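Local coordinates for protein putative polyketide cyclase (Bacillus cereus, PDB 3K0Z) that is of unknown function but, as a putative lipoprotein with a SnoaL-like polyketide cyclase domain, may act on a polyketide-like small molecule, at residues K70-G75 and K80-N85. Sequence-based numbering, arbitrary orientation.
Sequences KGRPQG and KFAAQN. With NHE (2-[N-cyclohexylamino]ethane sulfonic acid), chain C.
Arg-72 and Ala-82 make the close part of this contact: the methyl CB of Ala-82 lies over one face of the guanidinium, 3.5 Å from NH2 of Arg-72. A residue this small on the helix lets the flat group settle against the helix surface. The chain of Arg-72 runs extended through chi1 and chi2 and turns only at chi3 (-72°), which brings NE and NH2 round to a sulfonate oxygen of NHE, probably picked up from the crystallisation liquor. NE gives an almost straight bond to O1 of NHE (2.6 Å, 176°), while NH2 adds a weak one to the same oxygen. One turn beyond Ala-82 along the helix, ND2 of Asn-85 donates to O2 of NHE at 3.1 Å, so loop and helix share the anion. In this SnoaL-like fold of the NTF2 clan, the loop follows strand 63-65, outermost within this chain, and helix 76-87, which it leads into, folds back beside it; Trp-47 of helix 30-49 touches both Arg-72 and Ala-82. Pro-73 and Phe-81 form the side nearer solvent, both partly exposed. The proline ring, itself rigid, crosses the aromatic side chain at about a right angle, an apolar contact with CD of Pro-73 3.6 Å from CD2 of Phe-81. At Gly-71 a phi of 94° suits glycine, because a side chain there would press on the carbonyl O of Lys-70; O of Gly-71 rests 3.8 Å from CE2 of Phe-81.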
loop_
_atom_site.group_PDB
_atom_site.type_symbol
_atom_site.label_atom_id
_atom_site.label_comp_id
_atom_site.label_asym_id
_atom_site.label_seq_id
_atom_site.Cartn_x
_atom_site.Cartn_y
_atom_site.Cartn_z
ATOM N N LYS A 70 -15.932 -4.029 3.367
ATOM C CA LYS A 70 -17.375 -4.076 3.660
ATOM C C LYS A 70 -17.664 -5.510 4.078
ATOM O O LYS A 70 -17.178 -6.459 3.429
ATOM C CB LYS A 70 -18.264 -3.691 2.462
ATOM N N GLY A 71 -18.394 -5.648 5.182
ATOM C CA GLY A 71 -18.765 -6.956 5.701
ATOM C C GLY A 71 -17.819 -7.509 6.761
ATOM O O GLY A 71 -18.190 -8.426 7.502
ATOM N N ARG A 72 -16.599 -6.986 6.839
ATOM C CA ARG A 72 -15.668 -7.483 7.835
ATOM C C ARG A 72 -15.948 -6.786 9.168
ATOM O O ARG A 72 -16.004 -5.575 9.216
ATOM C CB ARG A 72 -14.227 -7.222 7.434
ATOM C CG ARG A 72 -13.291 -7.861 8.402
ATOM C CD ARG A 72 -11.903 -7.528 8.097
ATOM N NE ARG A 72 -11.487 -8.225 6.894
ATOM C CZ ARG A 72 -10.258 -8.243 6.419
ATOM N NH1 ARG A 72 -9.278 -7.630 7.056
ATOM N NH2 ARG A 72 -10.002 -8.913 5.294
ATOM N N PRO A 73 -16.130 -7.558 10.250
ATOM C CA PRO A 73 -16.238 -6.973 11.576
ATOM C C PRO A 73 -14.968 -6.231 11.983
ATOM O O PRO A 73 -13.870 -6.602 11.574
ATOM C CB PRO A 73 -16.432 -8.193 12.505
ATOM C CG PRO A 73 -16.745 -9.351 11.635
ATOM C CD PRO A 73 -16.299 -9.032 10.256
ATOM N N GLN A 74 -15.118 -5.218 12.821
ATOM C CA GLN A 74 -13.959 -4.513 13.355
ATOM C C GLN A 74 -13.227 -5.419 14.358
ATOM O O GLN A 74 -13.823 -6.340 14.921
ATOM C CB GLN A 74 -14.406 -3.222 14.029
ATOM C CG GLN A 74 -13.297 -2.347 14.586
ATOM C CD GLN A 74 -12.237 -2.015 13.548
ATOM O OE1 GLN A 74 -11.198 -2.671 13.497
ATOM N NE2 GLN A 74 -12.510 -1.032 12.695
ATOM N N GLY A 75 -11.922 -5.195 14.510
ATOM C CA GLY A 75 -11.134 -5.806 15.576
ATOM C C GLY A 75 -10.599 -7.193 15.350
ATOM O O GLY A 75 -10.655 -7.742 14.237
ATOM N N LYS A 80 -10.403 -13.151 12.487
ATOM C CA LYS A 80 -10.895 -14.537 12.504
ATOM C C LYS A 80 -11.968 -14.770 11.456
ATOM O O LYS A 80 -12.001 -15.818 10.797
ATOM C CB LYS A 80 -11.471 -14.827 13.880
ATOM C CG LYS A 80 -10.449 -14.677 14.985
ATOM C CD LYS A 80 -11.068 -14.928 16.338
ATOM C CE LYS A 80 -10.115 -14.525 17.435
ATOM N NZ LYS A 80 -10.834 -14.594 18.730
ATOM N N PHE A 81 -12.878 -13.810 11.343
ATOM C CA PHE A 81 -13.942 -13.885 10.342
ATOM C C PHE A 81 -13.384 -13.970 8.932
ATOM O O PHE A 81 -13.751 -14.852 8.175
ATOM C CB PHE A 81 -14.891 -12.700 10.448
ATOM C CG PHE A 81 -15.958 -12.695 9.381
ATOM C CD1 PHE A 81 -17.083 -13.478 9.521
ATOM C CD2 PHE A 81 -15.822 -11.927 8.225
ATOM C CE1 PHE A 81 -18.066 -13.499 8.521
ATOM C CE2 PHE A 81 -16.800 -11.957 7.229
ATOM C CZ PHE A 81 -17.905 -12.761 7.381
ATOM N N ALA A 82 -12.471 -13.066 8.603
ATOM C CA ALA A 82 -11.901 -12.941 7.269
ATOM C C ALA A 82 -11.141 -14.185 6.798
ATOM O O ALA A 82 -11.272 -14.601 5.622
ATOM C CB ALA A 82 -10.971 -11.646 7.202
ATOM N N ALA A 83 -10.345 -14.756 7.684
ATOM C CA ALA A 83 -9.565 -15.951 7.376
ATOM C C ALA A 83 -10.493 -17.127 7.010
ATOM O O ALA A 83 -10.263 -17.823 6.032
ATOM C CB ALA A 83 -8.680 -16.323 8.559
ATOM N N GLN A 84 -11.544 -17.331 7.796
ATOM C CA GLN A 84 -12.484 -18.419 7.558
ATOM C C GLN A 84 -13.349 -18.152 6.341
ATOM O O GLN A 84 -13.601 -19.070 5.557
ATOM C CB GLN A 84 -13.401 -18.607 8.766
ATOM C CG GLN A 84 -12.703 -19.038 10.008
ATOM C CD GLN A 84 -13.652 -19.130 11.180
ATOM O OE1 GLN A 84 -14.391 -20.088 11.292
ATOM N NE2 GLN A 84 -13.655 -18.100 12.036
ATOM N N ASN A 85 -13.781 -16.882 6.185
ATOM C CA ASN A 85 -14.700 -16.494 5.128
ATOM C C ASN A 85 -14.006 -16.679 3.770
ATOM O O ASN A 85 -14.561 -17.265 2.868
ATOM C CB ASN A 85 -15.156 -15.040 5.351
ATOM C CG ASN A 85 -16.197 -14.565 4.338
ATOM O OD1 ASN A 85 -17.265 -15.156 4.198
ATOM N ND2 ASN A 85 -15.880 -13.474 3.635
HETATM C "C3'" NHE C . -13.803 -13.826 -0.754
HETATM C "C2'" NHE C . -13.608 -12.744 0.309
HETATM C "C1'" NHE C . -13.067 -11.408 -0.214
HETATM C "C6'" NHE C . -13.748 -11.016 -1.522
HETATM N N NHE C . -13.301 -10.365 0.774
HETATM C C1 NHE C . -12.519 -10.273 2.009
HETATM C C2 NHE C . -13.117 -9.355 3.099
HETATM S S NHE C . -13.799 -10.162 4.404
HETATM O O1 NHE C . -13.275 -9.614 5.657
HETATM O O2 NHE C . -13.522 -11.637 4.377
HETATM O O3 NHE C . -15.265 -9.881 4.464
HETATM C "C5'" NHE C . -13.727 -12.108 -2.596
HETATM C "C4'" NHE C . -13.195 -13.450 -2.098
#